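Local coordinates for penicillin-binding protein PbpB (Mycobacterium tuberculosis, PDB 6KGS), which synthesises cross-linked peptidoglycan from lipid intermediates, its penicillin-sensitive transpeptidase domain cross-linking the peptide subunits of the cell wall, at residues Gly474-Ala479 against Ile496-Ile501; Pro267-Lys272 against Ser324-Thr329. All coordinates share one frame; numbering follows the deposited sequence.

Contact 1. Residues Gly474-Ala479 against Ile496-Ile501. With MER ((4R,5S)-3-{[(3S,5S)-5-(dimethylcarbamoyl)pyrrolidin-3-yl]sulfanyl}-5-[(2S,3R)-3-hydroxy-1-oxobutan-2-yl]-4-methyl-4,5-d ihydro-1H-pyrrole-2-carboxylic acid), chain B.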
loop_
_atom_site.group_PDB
_atom_site.type_symbol
_atom_site.label_atom_id
_atom_site.label_comp_id
_atom_site.label_asym_id
_atom_site.label_seq_id
_atom_site.Cartn_x
_atom_site.Cartn_y
_atom_site.Cartn_z
ATOM N N GLY A 474 -8.134 7.574 -7.848
ATOM C CA GLY A 474 -7.581 6.252 -7.592
ATOM C C GLY A 474 -7.421 5.462 -8.874
ATOM O O GLY A 474 -7.654 5.967 -9.974
ATOM N N LYS A 475 -7.029 4.197 -8.724
ATOM C CA LYS A 475 -6.811 3.339 -9.885
ATOM C C LYS A 475 -7.108 1.890 -9.497
ATOM O O LYS A 475 -6.716 1.450 -8.415
ATOM C CB LYS A 475 -5.368 3.483 -10.428
ATOM C CG LYS A 475 -5.088 2.681 -11.727
ATOM C CD LYS A 475 -5.934 3.232 -12.899
ATOM C CE LYS A 475 -5.819 2.393 -14.170
ATOM N NZ LYS A 475 -6.720 1.202 -14.081
ATOM N N THR A 476 -7.818 1.172 -10.378
ATOM C CA THR A 476 -8.167 -0.238 -10.219
ATOM C C THR A 476 -7.102 -1.124 -10.852
ATOM O O THR A 476 -6.407 -0.718 -11.784
ATOM C CB THR A 476 -9.517 -0.551 -10.880
ATOM O OG1 THR A 476 -9.528 0.023 -12.199
ATOM C CG2 THR A 476 -10.711 0.026 -10.057
ATOM N N GLY A 477 -7.002 -2.353 -10.362
ATOM C CA GLY A 477 -6.081 -3.308 -10.946
ATOM C C GLY A 477 -6.543 -4.743 -10.836
ATOM O O GLY A 477 -7.165 -5.155 -9.851
ATOM N N THR A 478 -6.191 -5.516 -11.859
ATOM C CA THR A 478 -6.395 -6.959 -11.925
ATOM C C THR A 478 -5.155 -7.535 -12.601
ATOM O O THR A 478 -4.799 -7.104 -13.703
ATOM C CB THR A 478 -7.659 -7.304 -12.726
ATOM O OG1 THR A 478 -8.790 -6.660 -12.129
ATOM C CG2 THR A 478 -7.902 -8.806 -12.754
ATOM N N ALA A 479 -4.486 -8.481 -11.946
ATOM C CA ALA A 479 -3.269 -9.065 -12.490
ATOM C C ALA A 479 -3.325 -10.578 -12.344
ATOM O O ALA A 479 -3.607 -11.092 -11.251
ATOM C CB ALA A 479 -2.009 -8.507 -11.803
ATOM N N ILE A 496 -6.330 -8.614 -7.112
ATOM C CA ILE A 496 -7.136 -7.413 -7.295
ATOM C C ILE A 496 -6.495 -6.320 -6.451
ATOM O O ILE A 496 -6.118 -6.561 -5.295
ATOM C CB ILE A 496 -8.612 -7.645 -6.895
ATOM C CG1 ILE A 496 -9.209 -8.820 -7.684
ATOM C CG2 ILE A 496 -9.453 -6.367 -7.102
ATOM C CD1 ILE A 496 -8.903 -8.845 -9.168
ATOM N N THR A 497 -6.354 -5.129 -7.026
ATOM C CA THR A 497 -5.636 -4.033 -6.390
ATOM C C THR A 497 -6.424 -2.749 -6.557
ATOM O O THR A 497 -7.170 -2.578 -7.526
ATOM C CB THR A 497 -4.221 -3.810 -6.995
ATOM O OG1 THR A 497 -4.330 -3.676 -8.416
ATOM C CG2 THR A 497 -3.274 -4.961 -6.668
ATOM N N PHE A 498 -6.237 -1.840 -5.607
ATOM C CA PHE A 498 -6.738 -0.484 -5.740
ATOM C C PHE A 498 -5.788 0.405 -4.963
ATOM O O PHE A 498 -5.260 -0.013 -3.930
ATOM C CB PHE A 498 -8.185 -0.308 -5.217
ATOM C CG PHE A 498 -8.839 1.000 -5.680
ATOM C CD1 PHE A 498 -8.562 2.184 -5.048
ATOM C CD2 PHE A 498 -9.669 1.030 -6.795
ATOM C CE1 PHE A 498 -9.136 3.368 -5.472
ATOM C CE2 PHE A 498 -10.230 2.227 -7.239
ATOM C CZ PHE A 498 -9.955 3.386 -6.583
ATOM N N ALA A 499 -5.535 1.603 -5.481
ATOM C CA ALA A 499 -4.749 2.574 -4.743
ATOM C C ALA A 499 -5.356 3.933 -5.000
ATOM O O ALA A 499 -5.789 4.216 -6.119
ATOM C CB ALA A 499 -3.275 2.568 -5.159
ATOM N N GLY A 500 -5.435 4.757 -3.966
ATOM C CA GLY A 500 -6.069 6.036 -4.206
ATOM C C GLY A 500 -5.639 7.069 -3.198
ATOM O O GLY A 500 -4.923 6.781 -2.231
ATOM N N ILE A 501 -6.125 8.287 -3.435
ATOM C CA ILE A 501 -5.710 9.481 -2.713
ATOM C C ILE A 501 -6.959 10.216 -2.250
ATOM O O ILE A 501 -7.866 10.464 -3.052
ATOM C CB ILE A 501 -4.859 10.409 -3.600
ATOM C CG1 ILE A 501 -3.585 9.684 -4.066
ATOM C CG2 ILE A 501 -4.601 11.742 -2.870
ATOM C CD1 ILE A 501 -2.752 10.429 -5.132
HETATM C C1 MER B . -5.436 -3.790 -15.393
HETATM C C2 MER B . -9.049 -4.414 -16.387
HETATM C C3 MER B . -5.859 -4.609 -16.611
HETATM C C4 MER B . -6.990 -3.902 -17.383
HETATM C C5 MER B . -8.659 -3.227 -15.949
HETATM O O6 MER B . -5.594 -4.166 -14.240
HETATM C C7 MER B . -4.626 -4.871 -17.504
HETATM O O8 MER B . -4.946 -5.734 -18.605
HETATM C C9 MER B . -3.460 -5.527 -16.766
HETATM N N10 MER B . -7.517 -2.767 -16.595
HETATM C C11 MER B . -9.313 -2.456 -14.874
HETATM O O12 MER B . -8.579 -1.588 -14.212
HETATM O O13 MER B . -10.482 -2.560 -14.522
HETATM S S14 MER B . -10.227 -5.379 -15.680
HETATM C C15 MER B . -11.852 -4.883 -16.216
HETATM C C16 MER B . -12.514 -6.008 -16.992
HETATM C C17 MER B . -13.752 -6.441 -16.210
HETATM C C18 MER B . -8.243 -4.764 -17.590
HETATM N N19 MER B . -13.585 -5.897 -14.847
HETATM C C20 MER B . -7.983 -6.258 -17.629
HETATM C C21 MER B . -12.803 -4.650 -15.038
HETATM C C22 MER B . -13.878 -7.939 -16.301
HETATM N N23 MER B . -13.882 -8.737 -15.209
HETATM O O24 MER B . -14.007 -8.377 -17.429
HETATM C C25 MER B . -14.973 -8.722 -14.243
HETATM C C26 MER B . -12.851 -9.727 -14.958
#
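Four backbone hydrogen bonds join the Lys475-Ala499 and Gly477-Thr497 pairs, two for each. Lys475 N lies 2.9 Å from Ala499 O, and Ala499 N lies 3.2 Å from Lys475 O. At the second pair, Gly477 N to Thr497 O is the shorter bond, 2.8 Å, but it is bent to 131° at the hydrogen, whereas Thr497 N to Gly477 O is straighter at 162°. On the edge turned from Ile496-Ile501, Thr478 N donates to O6 of the opened meropenem at 2.8 Å, and Thr476 OG1 grips its carboxylate oxygen O12 at 2.7 Å while also bonding to Thr461. These antiparallel strands belong to the central sheet of the transpeptidase domain, and Lys475-Thr476-Gly477 is the KTG motif of penicillin-recognising enzymes. Lys475 bends at chi2 and chi4, which brings NZ back to Thr476 O at 3.0 Å. Thr497 OG1 lies 3.1 Å from Gly477 CA and bonds to Pro267 O. Phe498 lies on the face of Thr476 and Thr478, and Lys475 O sits over one face of its ring, off toward the rim, while Thr476 CG2 touches the ring edge, 3.6 Å from CD2. Farther along, Ile496 runs beside Thr478 and its CD1 packs on both branches of that threonine.

Contact 2. Residues Pro267-Lys272 against Ser324-Thr329. With MER ((4R,5S)-3-{[(3S,5S)-5-(dimethylcarbamoyl)pyrrolidin-3-yl]sulfanyl}-5-[(2S,3R)-3-hydroxy-1-oxobutan-2-yl]-4-methyl-4,5-d ihydro-1H-pyrrole-2-carboxylic acid), chain B.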
loop_
_atom_site.group_PDB
_atom_site.type_symbol
_atom_site.label_atom_id
_atom_site.label_comp_id
_atom_site.label_asym_id
_atom_site.label_seq_id
_atom_site.Cartn_x
_atom_site.Cartn_y
_atom_site.Cartn_z
ATOM N N PRO A 267 1.215 -5.943 -9.835
ATOM C CA PRO A 267 0.206 -4.926 -9.491
ATOM C C PRO A 267 -0.926 -4.779 -10.498
ATOM O O PRO A 267 -1.985 -4.230 -10.139
ATOM C CB PRO A 267 1.029 -3.643 -9.439
ATOM C CG PRO A 267 2.130 -3.922 -10.545
ATOM C CD PRO A 267 2.500 -5.340 -10.237
ATOM N N GLY A 268 -0.745 -5.224 -11.734
ATOM C CA GLY A 268 -1.750 -4.951 -12.744
ATOM C C GLY A 268 -1.838 -3.461 -13.024
ATOM O O GLY A 268 -0.866 -2.709 -12.863
ATOM N N SER A 269 -3.026 -3.021 -13.443
ATOM C CA SER A 269 -3.200 -1.667 -13.977
ATOM C C SER A 269 -2.957 -0.559 -12.955
ATOM O O SER A 269 -2.820 0.612 -13.347
ATOM C CB SER A 269 -4.604 -1.531 -14.545
ATOM O OG SER A 269 -4.792 -2.477 -15.567
ATOM N N VAL A 270 -2.900 -0.881 -11.660
ATOM C CA VAL A 270 -2.477 0.122 -10.679
ATOM C C VAL A 270 -1.087 0.659 -11.022
ATOM O O VAL A 270 -0.782 1.826 -10.748
ATOM C CB VAL A 270 -2.569 -0.470 -9.255
ATOM C CG1 VAL A 270 -1.888 0.417 -8.235
ATOM C CG2 VAL A 270 -4.045 -0.629 -8.864
ATOM N N ASN A 271 -0.242 -0.145 -11.677
ATOM C CA ASN A 271 1.050 0.373 -12.120
ATOM C C ASN A 271 0.933 1.484 -13.166
ATOM O O ASN A 271 1.924 2.160 -13.434
ATOM C CB ASN A 271 1.905 -0.762 -12.672
ATOM C CG ASN A 271 3.401 -0.502 -12.521
ATOM O OD1 ASN A 271 3.862 -0.093 -11.458
ATOM N ND2 ASN A 271 4.163 -0.735 -13.586
ATOM N N LYS A 272 -0.238 1.708 -13.762
ATOM C CA LYS A 272 -0.262 2.645 -14.870
ATOM C C LYS A 272 -0.011 4.079 -14.429
ATOM O O LYS A 272 0.166 4.956 -15.282
ATOM C CB LYS A 272 -1.588 2.528 -15.617
ATOM C CG LYS A 272 -1.753 1.199 -16.348
ATOM C CD LYS A 272 -3.110 1.129 -17.057
ATOM C CE LYS A 272 -3.323 -0.220 -17.742
ATOM N NZ LYS A 272 -4.635 -0.246 -18.478
ATOM N N SER A 324 -8.924 2.336 -18.121
ATOM C CA SER A 324 -7.835 1.362 -18.061
ATOM C C SER A 324 -7.640 0.614 -19.394
ATOM O O SER A 324 -7.654 -0.618 -19.460
ATOM C CB SER A 324 -8.054 0.389 -16.897
ATOM O OG SER A 324 -6.819 -0.208 -16.535
ATOM N N SER A 325 -7.397 1.381 -20.457
ATOM C CA SER A 325 -7.071 0.811 -21.770
ATOM C C SER A 325 -5.600 0.402 -21.834
ATOM O O SER A 325 -4.713 1.238 -21.646
ATOM C CB SER A 325 -7.393 1.816 -22.873
ATOM O OG SER A 325 -6.839 1.424 -24.121
ATOM N N ASN A 326 -5.343 -0.888 -22.080
ATOM C CA ASN A 326 -3.975 -1.376 -22.245
ATOM C C ASN A 326 -3.336 -0.824 -23.514
ATOM O O ASN A 326 -2.176 -0.397 -23.503
ATOM C CB ASN A 326 -3.954 -2.909 -22.285
ATOM C CG ASN A 326 -4.311 -3.536 -20.959
ATOM O OD1 ASN A 326 -4.170 -2.907 -19.906
ATOM N ND2 ASN A 326 -4.767 -4.793 -20.996
ATOM N N VAL A 327 -4.071 -0.863 -24.626
ATOM C CA VAL A 327 -3.562 -0.338 -25.892
ATOM C C VAL A 327 -3.203 1.137 -25.746
ATOM O O VAL A 327 -2.102 1.570 -26.117
ATOM C CB VAL A 327 -4.596 -0.560 -27.014
ATOM C CG1 VAL A 327 -4.134 0.095 -28.323
ATOM C CG2 VAL A 327 -4.872 -2.070 -27.193
ATOM N N GLY A 328 -4.124 1.930 -25.196
ATOM C CA GLY A 328 -3.829 3.339 -24.994
ATOM C C GLY A 328 -2.629 3.553 -24.090
ATOM O O GLY A 328 -1.802 4.443 -24.325
ATOM N N THR A 329 -2.501 2.718 -23.059
ATOM C CA THR A 329 -1.368 2.857 -22.153
ATOM C C THR A 329 -0.063 2.578 -22.881
ATOM O O THR A 329 0.924 3.306 -22.708
ATOM C CB THR A 329 -1.553 1.919 -20.966
ATOM O OG1 THR A 329 -2.685 2.354 -20.199
ATOM C CG2 THR A 329 -0.315 1.896 -20.082
HETATM C C1 MER B . -5.436 -3.790 -15.393
HETATM C C2 MER B . -9.049 -4.414 -16.387
HETATM C C3 MER B . -5.859 -4.609 -16.611
HETATM C C4 MER B . -6.990 -3.902 -17.383
HETATM C C5 MER B . -8.659 -3.227 -15.949
HETATM O O6 MER B . -5.594 -4.166 -14.240
HETATM C C7 MER B . -4.626 -4.871 -17.504
HETATM O O8 MER B . -4.946 -5.734 -18.605
HETATM C C9 MER B . -3.460 -5.527 -16.766
HETATM N N10 MER B . -7.517 -2.767 -16.595
HETATM C C11 MER B . -9.313 -2.456 -14.874
HETATM O O12 MER B . -8.579 -1.588 -14.212
HETATM O O13 MER B . -10.482 -2.560 -14.522
HETATM S S14 MER B . -10.227 -5.379 -15.680
HETATM C C15 MER B . -11.852 -4.883 -16.216
HETATM C C16 MER B . -12.514 -6.008 -16.992
HETATM C C17 MER B . -13.752 -6.441 -16.210
HETATM C C18 MER B . -8.243 -4.764 -17.590
HETATM N N19 MER B . -13.585 -5.897 -14.847
HETATM C C20 MER B . -7.983 -6.258 -17.629
HETATM C C21 MER B . -12.803 -4.650 -15.038
HETATM C C22 MER B . -13.878 -7.939 -16.301
HETATM N N23 MER B . -13.882 -8.737 -15.209
HETATM O O24 MER B . -14.007 -8.377 -17.429
HETATM C C25 MER B . -14.973 -8.722 -14.243
HETATM C C26 MER B . -12.851 -9.727 -14.958
#
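Ser269 is acylated: its OG is bonded covalently to C1 of the opened meropenem at 1.5 Å, and Ser324 OG lies 3.2 Å from Ser269 OG. The acyl carbonyl oxygen O6 also receives a weak bond from Ser269 N. Ser324 OG accepts from the ligand's ring nitrogen N10 at 2.7 Å, nearly straight at 167°, and from Lys272 NZ at 2.9 Å. Lys272 reaches this point because its chain is extended beyond CG, with chi2 to chi4 all close to 180°. Its NZ has a second bond, to Asn326 OD1 at 3.1 Å, with the donor tilted 24° from the amide plane. The other end of that amide, ND2, holds the ligand hydroxyethyl oxygen O8 at 2.6 Å and His305 O, so bonds at both ends restrain the flip of the group. Thr329 crosses the lysine at about a right angle, its OG1 3.4 Å from Lys272 CD. That hydroxyl donates to Ser325 O, which Thr329 N reaches from the opposite face of the carbonyl plane. Ser325 N-caps the helix, its OG accepting from Gly328 N and bonding to Asp306. Ser324, with positive phi, ends the preceding helix in a Schellman motif. Ser269-Lys272 and Ser324-Asn326 correspond to the SxxK and SxN motifs, two of the three that define the active site of penicillin-binding proteins.

Along the chain, contact 2 comes first: Pro267-Lys272 leads into helix 272-281, and after 51 intervening residues Ser324-Thr329 closes the loop at the start of helix 326-336. Contact 1 follows wholly in series, neither nested nor crossed, with 16 residues between its segments, which lie on strands 473-483 and 493-502, neighbours in the sheet. The two centres are 10 Å apart, and the helical part meets the sheet directly. Lys475 NZ lies 2.8 Å from Ser324 OG, a weak hydrogen bond, while Thr497 OG1 packs on Val270 CG2 at 3.1 Å. Meropenem spans both, so three separate chain regions, with their SxxK, SxN and KTG motifs, converge on one pocket between sheet and helices.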